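Local coordinates for Non-structural protein 5 (Modoc virus, PDB 2WA2) that probably methylates the cap of viral RNA, at guanine N7 and at a ribose 2'-O, using S-adenosylmethionine as methyl donor, at residues L153-E158 and C190-N195; S222-H227 and R248-R253. The protein carries 4 engineered substitutions. All blocks are in the same frame, centred on the assembly; numbering follows the deposited sequence.

Contact 1 (L153-E158 and C190-N195). With SAM (S-adenosylmethionine), chain C; SO4 (sulfate ion), chain D.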
ATOM      1  N   LEU A 153       2.403   8.287  -3.583  1.00 12.35           N
ATOM      2  CA  LEU A 153       1.469   7.181  -3.320  1.00 12.36           C
ATOM      3  C   LEU A 153       1.959   5.958  -4.051  1.00 12.54           C
ATOM      4  O   LEU A 153       2.404   6.056  -5.184  1.00 10.94           O
ATOM      5  CB  LEU A 153       0.042   7.503  -3.822  1.00 12.26           C
ATOM      6  CG  LEU A 153      -0.634   8.748  -3.230  1.00 15.27           C
ATOM      7  CD1 LEU A 153      -2.062   8.868  -3.765  1.00 16.58           C
ATOM      8  CD2 LEU A 153      -0.618   8.736  -1.678  1.00 17.26           C
ATOM      9  N   CYS A 154       1.839   4.783  -3.430  1.00 11.40           N
ATOM     10  CA  CYS A 154       2.201   3.568  -4.157  1.00 11.04           C
ATOM     11  C   CYS A 154       1.416   2.408  -3.592  1.00 12.11           C
ATOM     12  O   CYS A 154       1.458   2.167  -2.386  1.00 10.50           O
ATOM     13  CB  CYS A 154       3.687   3.289  -4.013  1.00 10.46           C
ATOM     14  SG  CYS A 154       4.297   1.837  -4.930  1.00 12.95           S
ATOM     15  N   ASP A 155       0.686   1.721  -4.451  1.00 12.70           N
ATOM     16  CA  ASP A 155      -0.170   0.634  -3.983  1.00 12.77           C
ATOM     17  C   ASP A 155       0.190  -0.657  -4.731  1.00 13.53           C
ATOM     18  O   ASP A 155      -0.680  -1.440  -5.105  1.00 14.47           O
ATOM     19  CB  ASP A 155      -1.637   1.037  -4.158  1.00 12.40           C
ATOM     20  CG  ASP A 155      -2.620   0.170  -3.356  1.00 14.67           C
ATOM     21  OD1 ASP A 155      -2.259  -0.394  -2.306  1.00 14.43           O
ATOM     22  OD2 ASP A 155      -3.786   0.087  -3.767  1.00 14.67           O
ATOM     23  N   ILE A 156       1.485  -0.875  -4.930  1.00 13.08           N
ATOM     24  CA  ILE A 156       1.968  -2.091  -5.591  1.00 13.98           C
ATOM     25  C   ILE A 156       2.132  -3.245  -4.584  1.00 13.77           C
ATOM     26  O   ILE A 156       2.644  -3.050  -3.485  1.00 13.80           O
ATOM     27  CB  ILE A 156       3.312  -1.817  -6.312  1.00 13.06           C
ATOM     28  CG1 ILE A 156       3.109  -0.808  -7.448  1.00 14.46           C
ATOM     29  CG2 ILE A 156       3.948  -3.097  -6.855  1.00 16.37           C
ATOM     30  CD1 ILE A 156       4.392  -0.438  -8.096  1.00 12.42           C
ATOM     31  N   GLY A 157       1.700  -4.443  -4.977  1.00 15.26           N
ATOM     32  CA  GLY A 157       1.933  -5.642  -4.180  1.00 16.66           C
ATOM     33  C   GLY A 157       0.767  -6.557  -4.450  1.00 17.16           C
ATOM     34  O   GLY A 157      -0.356  -6.290  -4.019  1.00 19.02           O
ATOM     35  N   GLU A 158       1.011  -7.598  -5.240  1.00 16.72           N
ATOM     36  CA  GLU A 158      -0.007  -8.605  -5.513  1.00 17.80           C
ATOM     37  C   GLU A 158       0.219  -9.811  -4.592  1.00 15.50           C
ATOM     38  O   GLU A 158       1.292 -10.372  -4.574  1.00 15.03           O
ATOM     39  CB  GLU A 158       0.079  -9.030  -6.994  1.00 18.01           C
ATOM     40  CG  GLU A 158      -0.927 -10.124  -7.441  1.00 21.33           C
ATOM     41  CD  GLU A 158      -0.835 -10.455  -8.954  1.00 23.71           C
ATOM     42  OE1 GLU A 158       0.012  -9.861  -9.680  1.00 32.70           O
ATOM     43  OE2 GLU A 158      -1.608 -11.321  -9.421  1.00 31.71           O
ATOM     44  N   CYS A 190       2.321   7.361   1.126  1.00 12.10           N
ATOM     45  CA  CYS A 190       1.462   6.285   1.589  1.00 11.71           C
ATOM     46  C   CYS A 190       1.775   5.151   0.645  1.00 11.61           C
ATOM     47  O   CYS A 190       1.471   5.242  -0.533  1.00 11.23           O
ATOM     48  CB  CYS A 190      -0.016   6.685   1.526  1.00 11.84           C
ATOM     49  SG  CYS A 190      -1.150   5.390   1.902  1.00 14.47           S
ATOM     50  N   VAL A 191       2.388   4.106   1.199  1.00 11.87           N
ATOM     51  CA  VAL A 191       3.012   3.032   0.424  1.00 11.70           C
ATOM     52  C   VAL A 191       2.502   1.671   0.941  1.00 12.54           C
ATOM     53  O   VAL A 191       2.670   1.351   2.125  1.00 12.50           O
ATOM     54  CB  VAL A 191       4.555   3.080   0.536  1.00 11.52           C
ATOM     55  CG1 VAL A 191       5.159   1.935  -0.254  1.00 10.32           C
ATOM     56  CG2 VAL A 191       5.110   4.487   0.016  1.00 13.50           C
ATOM     57  N   LYS A 192       1.910   0.875   0.047  1.00 11.38           N
ATOM     58  CA  LYS A 192       1.574  -0.513   0.391  1.00 11.94           C
ATOM     59  C   LYS A 192       2.803  -1.358   0.763  1.00 10.34           C
ATOM     60  O   LYS A 192       3.823  -1.352   0.053  1.00 10.93           O
ATOM     61  CB  LYS A 192       0.800  -1.182  -0.743  1.00 11.93           C
ATOM     62  CG  LYS A 192       0.211  -2.546  -0.348  1.00 12.44           C
ATOM     63  CD  LYS A 192      -0.636  -3.154  -1.491  1.00 14.90           C
ATOM     64  CE  LYS A 192      -0.897  -4.611  -1.195  1.00 18.67           C
ATOM     65  NZ  LYS A 192      -1.974  -5.163  -2.098  1.00 19.91           N
ATOM     66  N   VAL A 193       2.685  -2.095   1.873  1.00  9.59           N
ATOM     67  CA  VAL A 193       3.707  -3.051   2.289  1.00  8.74           C
ATOM     68  C   VAL A 193       3.017  -4.412   2.316  1.00  9.36           C
ATOM     69  O   VAL A 193       2.329  -4.753   3.267  1.00  9.27           O
ATOM     70  CB  VAL A 193       4.331  -2.698   3.672  1.00  9.29           C
ATOM     71  CG1 VAL A 193       5.487  -3.649   4.017  1.00  8.40           C
ATOM     72  CG2 VAL A 193       4.839  -1.230   3.688  1.00  9.38           C
ATOM     73  N   LEU A 194       3.174  -5.172   1.234  1.00  9.78           N
ATOM     74  CA  LEU A 194       2.393  -6.406   1.058  1.00 10.12           C
ATOM     75  C   LEU A 194       2.701  -7.424   2.146  1.00  9.69           C
ATOM     76  O   LEU A 194       1.798  -8.030   2.699  1.00 10.66           O
ATOM     77  CB  LEU A 194       2.752  -7.031  -0.301  1.00 11.13           C
ATOM     78  CG  LEU A 194       2.127  -8.407  -0.565  1.00 11.19           C
ATOM     79  CD1 LEU A 194       0.611  -8.274  -0.609  1.00 14.14           C
ATOM     80  CD2 LEU A 194       2.728  -8.943  -1.890  1.00 11.54           C
ATOM     81  N   ASN A 195       3.996  -7.636   2.401  1.00  9.52           N
ATOM     82  CA  ASN A 195       4.432  -8.557   3.448  1.00 10.14           C
ATOM     83  C   ASN A 195       5.295  -7.767   4.410  1.00 10.55           C
ATOM     84  O   ASN A 195       6.504  -7.604   4.147  1.00 11.42           O
ATOM     85  CB  ASN A 195       5.261  -9.704   2.839  1.00  9.28           C
ATOM     86  CG  ASN A 195       5.908 -10.618   3.887  1.00 11.62           C
ATOM     87  OD1 ASN A 195       5.963 -10.297   5.081  1.00 14.06           O
ATOM     88  ND2 ASN A 195       6.401 -11.775   3.439  1.00 12.57           N
TER
HETATM   89  N   SAM C1248      -4.424   1.790  -5.928  1.00 23.39           N
HETATM   90  CA  SAM C1248      -5.044   0.947  -7.005  1.00 24.29           C
HETATM   91  C   SAM C1248      -6.491   1.383  -7.254  1.00 24.97           C
HETATM   92  O   SAM C1248      -7.048   2.120  -6.431  1.00 25.38           O
HETATM   93  OXT SAM C1248      -7.149   1.015  -8.245  1.00 24.87           O
HETATM   94  CB  SAM C1248      -5.009  -0.529  -6.611  1.00 23.99           C
HETATM   95  CG  SAM C1248      -3.613  -1.137  -6.630  1.00 24.34           C
HETATM   96  SD  SAM C1248      -3.264  -1.661  -8.317  1.00 25.31           S
HETATM   97  CE  SAM C1248      -3.996  -3.328  -8.246  1.00 27.50           C
HETATM   98  C5' SAM C1248      -1.530  -2.155  -8.233  1.00 20.87           C
HETATM   99  C4' SAM C1248      -0.992  -2.041  -9.660  1.00 16.88           C
HETATM  100  O4' SAM C1248       0.406  -1.917  -9.692  1.00 16.45           O
HETATM  101  C3' SAM C1248      -1.319  -3.283 -10.485  1.00 16.66           C
HETATM  102  O3' SAM C1248      -2.322  -2.921 -11.401  1.00 16.66           O
HETATM  103  C2' SAM C1248      -0.035  -3.637 -11.215  1.00 17.71           C
HETATM  104  O2' SAM C1248      -0.294  -3.802 -12.587  1.00 16.23           O
HETATM  105  C1' SAM C1248       0.829  -2.401 -10.952  1.00 14.08           C
HETATM  106  N9  SAM C1248       2.258  -2.691 -10.952  1.00 14.87           N
HETATM  107  C8  SAM C1248       2.881  -3.770 -10.367  1.00 13.87           C
HETATM  108  N7  SAM C1248       4.199  -3.669 -10.571  1.00 13.27           N
HETATM  109  C5  SAM C1248       4.408  -2.534 -11.294  1.00 13.91           C
HETATM  110  C6  SAM C1248       5.570  -1.941 -11.790  1.00 12.88           C
HETATM  111  N6  SAM C1248       6.761  -2.485 -11.621  1.00 14.54           N
HETATM  112  N1  SAM C1248       5.460  -0.745 -12.473  1.00 13.45           N
HETATM  113  C2  SAM C1248       4.241  -0.159 -12.685  1.00 12.12           C
HETATM  114  N3  SAM C1248       3.078  -0.730 -12.206  1.00 13.47           N
HETATM  115  C4  SAM C1248       3.194  -1.913 -11.528  1.00 13.37           C
HETATM  116  S   SO4 D1249       3.537  -7.200  -7.804  1.00 54.43           S
HETATM  117  O1  SO4 D1249       3.239  -7.750  -6.480  1.00 53.60           O
HETATM  118  O2  SO4 D1249       4.777  -6.416  -7.701  1.00 54.80           O
HETATM  119  O3  SO4 D1249       3.695  -8.303  -8.761  1.00 54.82           O
HETATM  120  O4  SO4 D1249       2.445  -6.334  -8.266  1.00 52.82           O
HETATM  121  O   HOH W   1      -3.911  -2.911  -2.659  1.00 31.74           O
HETATM  122  O   HOH W   2       4.353  -3.913  -1.182  1.00 15.19           O
HETATM  123  O   HOH W   3       3.369  -0.459  -2.854  1.00 19.66           O
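Cys154 and Val191 pair as parallel neighbours at the carboxyl ends of strands 151-154 and 188-193, joined through helix 163-183 in a beta-alpha-beta crossover of the Rossmann-like methyltransferase fold. Two backbone bonds zip the strands together: Cys154 N to Cys190 O at 3.0 Å, then Lys192 N to Cys154 O at 2.8 Å. Apolar packing flanks them, Leu153 CD2 lying 3.9 Å from Cys190 CB, while Cys154 and Val191 lean together on Ile177 of the crossover helix.

Regular pairing then ends, yet loop 155-158 continues alongside 190-195, Leu194 CD2 reaching Glu158 O at 3.4 Å. With CG anti to the backbone N (chi1 -170°) and the chain extended beyond it, Lys192 runs along this loop, its CD 3.3 Å from Asp155 OD1. Water 1 bridges that oxygen and Lys192 NZ, while water 2 joins Ile156 O to the backbone of Lys192 and Leu194. Tyr230 also bonds Asp155 OD1, and Glu228 forms a salt bridge with Lys192, an arrangement consistent with the K-D-K-E tetrad of flaviviral 2'-O-methyltransferases. Asp155 OD2 accepts a hydrogen bond from the amino group, SAM N, at 2.8 Å. Lys192 NZ donates to Gly157 O at 2.8 Å, tilted 15° from the carbonyl plane.

Contact 2 (S222-H227 and R248-R253); sequences SRNSTH and RQLLKR
Asn224 and Arg253 meet through a single straightforward bond, Arg253 NH1 to Asn224 OD1 at 2.8 Å, and it anchors the tight side of the contact. The donor lies in the carbonyl plane, on a lone pair of OD1, and the oxygen in turn sits almost in the guanidinium plane, at its edge. Amide and guanidinium are nonetheless turned 65° against each other, the two side chains crossing at about a right angle. The other end of the amide is pinned as well: Asn224 ND2 donates to the carbonyl oxygens of Tyr36 and Arg39, which leaves little doubt about which way the amide faces. Gln249, one helical turn earlier, lays its CD over one face of the guanidinium, toward the rim.

Asn224 is the second residue of a type I beta turn, Arg223 to Thr226, closed by Thr226 N bonding to Arg223 O, and its CB is directed toward the helix. The turn belongs to the loop between strands 215-217 and 229-232, and it rests against the C-terminal helix 239-254. Leu250 projects from the helix onto the turn. With CG beside the backbone N (chi1 -63°), both its methyls are carried to the loop, CD2 coming within 3.4 Å of Asn224 OD1.

Toward His227 the fit relaxes. Leu250 CD1 lies over one face of the imidazole, 4.0 Å from His227 CD2, and equally far from Thr226 O. The ring is steadied by other partners, NE2 bonding to Ser247 and Trp21 meeting it edge-to-face. Looser still is the outer side of the helix, where Arg248 and Lys252 are exposed to solvent.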
ATOM      1  N   SER A 222      -8.929  -3.724   5.062  1.00 15.58           N
ATOM      2  CA  SER A 222      -8.181  -4.817   4.410  1.00 14.13           C
ATOM      3  C   SER A 222      -8.773  -6.160   4.819  1.00 14.72           C
ATOM      4  O   SER A 222      -9.129  -6.355   5.984  1.00 14.00           O
ATOM      5  CB  SER A 222      -6.708  -4.798   4.797  1.00 12.84           C
ATOM      6  OG  SER A 222      -6.052  -3.674   4.255  1.00 12.54           O
ATOM      7  N   ARG A 223      -8.812  -7.099   3.869  1.00 15.02           N
ATOM      8  CA  ARG A 223      -9.341  -8.441   4.139  1.00 14.47           C
ATOM      9  C   ARG A 223      -8.368  -9.268   4.978  1.00 13.91           C
ATOM     10  O   ARG A 223      -7.156  -9.029   4.980  1.00 12.56           O
ATOM     11  CB  ARG A 223      -9.653  -9.170   2.841  1.00 15.72           C
ATOM     12  CG  ARG A 223     -10.768  -8.537   2.006  1.00 19.17           C
ATOM     13  CD  ARG A 223     -11.158  -9.552   0.942  1.00 26.52           C
ATOM     14  NE  ARG A 223     -12.105  -9.030  -0.032  1.00 32.27           N
ATOM     15  CZ  ARG A 223     -11.805  -8.779  -1.304  1.00 35.05           C
ATOM     16  NH1 ARG A 223     -10.581  -9.004  -1.769  1.00 36.44           N
ATOM     17  NH2 ARG A 223     -12.742  -8.301  -2.116  1.00 37.11           N
ATOM     18  N   ASN A 224      -8.890 -10.265   5.677  1.00 13.25           N
ATOM     19  CA  ASN A 224      -8.026 -11.043   6.562  1.00 12.85           C
ATOM     20  C   ASN A 224      -7.058 -11.924   5.778  1.00 12.47           C
ATOM     21  O   ASN A 224      -6.066 -12.388   6.326  1.00 12.03           O
ATOM     22  CB  ASN A 224      -8.840 -11.911   7.511  1.00 13.21           C
ATOM     23  CG  ASN A 224      -9.735 -11.096   8.460  1.00 15.31           C
ATOM     24  OD1 ASN A 224      -9.354 -10.029   8.946  1.00 14.45           O
ATOM     25  ND2 ASN A 224     -10.933 -11.621   8.722  1.00 15.23           N
ATOM     26  N   SER A 225      -7.351 -12.121   4.489  1.00 11.89           N
ATOM     27  CA  SER A 225      -6.495 -12.917   3.590  1.00 12.42           C
ATOM     28  C   SER A 225      -5.260 -12.170   3.072  1.00 12.57           C
ATOM     29  O   SER A 225      -4.492 -12.710   2.264  1.00 11.78           O
ATOM     30  CB  SER A 225      -7.351 -13.378   2.396  1.00 12.29           C
ATOM     31  OG  SER A 225      -8.060 -12.250   1.913  1.00 13.54           O
ATOM     32  N   THR A 226      -5.074 -10.913   3.510  1.00 11.56           N
ATOM     33  CA  THR A 226      -3.826 -10.213   3.218  1.00 12.81           C
ATOM     34  C   THR A 226      -3.301  -9.576   4.505  1.00 12.00           C
ATOM     35  O   THR A 226      -4.093  -9.067   5.277  1.00 12.31           O
ATOM     36  CB  THR A 226      -4.001  -9.113   2.134  1.00 12.53           C
ATOM     37  OG1 THR A 226      -2.784  -8.381   2.015  1.00 12.57           O
ATOM     38  CG2 THR A 226      -5.166  -8.138   2.469  1.00 14.25           C
ATOM     39  N   HIS A 227      -1.984  -9.617   4.693  1.00 10.97           N
ATOM     40  CA  HIS A 227      -1.330  -8.987   5.836  1.00 11.26           C
ATOM     41  C   HIS A 227      -0.857  -7.585   5.437  1.00 11.23           C
ATOM     42  O   HIS A 227      -0.057  -6.990   6.162  1.00 11.02           O
ATOM     43  CB  HIS A 227      -0.140  -9.838   6.248  1.00 11.02           C
ATOM     44  CG  HIS A 227       0.209  -9.760   7.707  1.00 12.37           C
ATOM     45  ND1 HIS A 227       0.596  -8.587   8.324  1.00 12.21           N
ATOM     46  CD2 HIS A 227       0.289 -10.732   8.649  1.00 11.51           C
ATOM     47  CE1 HIS A 227       0.880  -8.838   9.595  1.00 14.43           C
ATOM     48  NE2 HIS A 227       0.711 -10.134   9.814  1.00 12.19           N
ATOM     49  N   ARG A 248      -1.249 -11.298  15.313  1.00 13.97           N
ATOM     50  CA  ARG A 248      -2.030 -11.920  16.388  1.00 14.94           C
ATOM     51  C   ARG A 248      -3.534 -11.735  16.149  1.00 14.81           C
ATOM     52  O   ARG A 248      -4.304 -12.657  16.338  1.00 15.41           O
ATOM     53  CB  ARG A 248      -1.554 -11.415  17.765  1.00 16.18           C
ATOM     54  CG  ARG A 248      -0.121 -11.895  18.053  1.00 19.81           C
ATOM     55  CD  ARG A 248       0.151 -12.189  19.549  1.00 26.70           C
ATOM     56  NE  ARG A 248       1.571 -12.422  19.829  1.00 28.24           N
ATOM     57  CZ  ARG A 248       2.130 -13.618  20.056  1.00 29.82           C
ATOM     58  NH1 ARG A 248       1.407 -14.739  20.054  1.00 26.88           N
ATOM     59  NH2 ARG A 248       3.434 -13.689  20.287  1.00 31.97           N
ATOM     60  N   GLN A 249      -3.944 -10.568  15.664  1.00 14.54           N
ATOM     61  CA  GLN A 249      -5.339 -10.341  15.314  1.00 14.55           C
ATOM     62  C   GLN A 249      -5.845 -11.279  14.214  1.00 14.28           C
ATOM     63  O   GLN A 249      -6.923 -11.854  14.339  1.00 13.13           O
ATOM     64  CB  GLN A 249      -5.529  -8.892  14.887  1.00 14.83           C
ATOM     65  CG  GLN A 249      -6.929  -8.560  14.437  1.00 18.84           C
ATOM     66  CD  GLN A 249      -6.939  -7.309  13.572  1.00 23.36           C
ATOM     67  OE1 GLN A 249      -6.196  -7.205  12.584  1.00 27.22           O
ATOM     68  NE2 GLN A 249      -7.757  -6.357  13.945  1.00 24.08           N
ATOM     69  N   LEU A 250      -5.078 -11.386  13.127  1.00 12.81           N
ATOM     70  CA  LEU A 250      -5.467 -12.220  11.991  1.00 12.31           C
ATOM     71  C   LEU A 250      -5.480 -13.703  12.360  1.00 12.15           C
ATOM     72  O   LEU A 250      -6.314 -14.430  11.875  1.00 12.89           O
ATOM     73  CB  LEU A 250      -4.556 -11.974  10.781  1.00 11.72           C
ATOM     74  CG  LEU A 250      -4.602 -10.549  10.199  1.00 12.02           C
ATOM     75  CD1 LEU A 250      -3.716 -10.504   8.984  1.00 10.66           C
ATOM     76  CD2 LEU A 250      -6.070 -10.163   9.858  1.00 10.90           C
ATOM     77  N   LEU A 251      -4.563 -14.132  13.222  1.00 13.10           N
ATOM     78  CA  LEU A 251      -4.563 -15.526  13.724  1.00 13.24           C
ATOM     79  C   LEU A 251      -5.763 -15.833  14.604  1.00 14.05           C
ATOM     80  O   LEU A 251      -6.402 -16.862  14.416  1.00 14.01           O
ATOM     81  CB  LEU A 251      -3.283 -15.841  14.494  1.00 13.10           C
ATOM     82  CG  LEU A 251      -2.033 -15.901  13.617  1.00 10.63           C
ATOM     83  CD1 LEU A 251      -0.771 -15.930  14.493  1.00 11.72           C
ATOM     84  CD2 LEU A 251      -2.094 -17.131  12.718  1.00 12.73           C
ATOM     85  N   LYS A 252      -6.052 -14.947  15.560  1.00 15.29           N
ATOM     86  CA  LYS A 252      -7.258 -15.070  16.412  1.00 16.48           C
ATOM     87  C   LYS A 252      -8.502 -15.149  15.536  1.00 16.40           C
ATOM     88  O   LYS A 252      -9.383 -15.926  15.790  1.00 14.81           O
ATOM     89  CB  LYS A 252      -7.385 -13.874  17.377  1.00 16.70           C
ATOM     90  CG  LYS A 252      -8.693 -13.843  18.180  1.00 18.47           C
ATOM     91  CD  LYS A 252      -8.959 -12.463  18.835  1.00 19.78           C
ATOM     92  CE  LYS A 252      -9.930 -12.575  20.040  1.00 25.61           C
ATOM     93  NZ  LYS A 252      -9.167 -12.675  21.365  1.00 29.02           N
ATOM     94  N   ARG A 253      -8.583 -14.326  14.496  1.00 15.42           N
ATOM     95  CA  ARG A 253      -9.753 -14.382  13.628  1.00 17.15           C
ATOM     96  C   ARG A 253      -9.903 -15.715  12.907  1.00 17.91           C
ATOM     97  O   ARG A 253     -11.003 -16.088  12.492  1.00 17.16           O
ATOM     98  CB  ARG A 253      -9.756 -13.233  12.630  1.00 16.45           C
ATOM     99  CG  ARG A 253     -10.088 -11.902  13.275  1.00 17.68           C
ATOM    100  CD  ARG A 253     -10.041 -10.759  12.283  1.00 16.26           C
ATOM    101  NE  ARG A 253     -10.287  -9.488  12.952  1.00 12.85           N
ATOM    102  CZ  ARG A 253     -10.362  -8.325  12.323  1.00 17.55           C
ATOM    103  NH1 ARG A 253     -10.186  -8.255  11.004  1.00 14.46           N
ATOM    104  NH2 ARG A 253     -10.605  -7.227  13.015  1.00 19.23           N
TER

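The centre of contact 1 is about 3 Å, and that of contact 2 about 16 Å, from the centre of the chain; the first lies in the core, the second nearer the periphery yet still largely buried. The first joins neighbouring strands of the central sheet at the cofactor pocket; the second fastens a loop of the same sheet to the C-terminal helix. Chemistry follows place: strand pairing, waters and ligand bonds in contact 1, one side-chain bond and a leucine packed on a turn in contact 2. Their centres are about 17 Å apart, but they touch where Leu194 CD1 approaches Thr226 OG1 at 4.3 Å. Glu228 connects them further, pairing with Lys192 and hydrogen-bonded through OE2 to Ser222 OG.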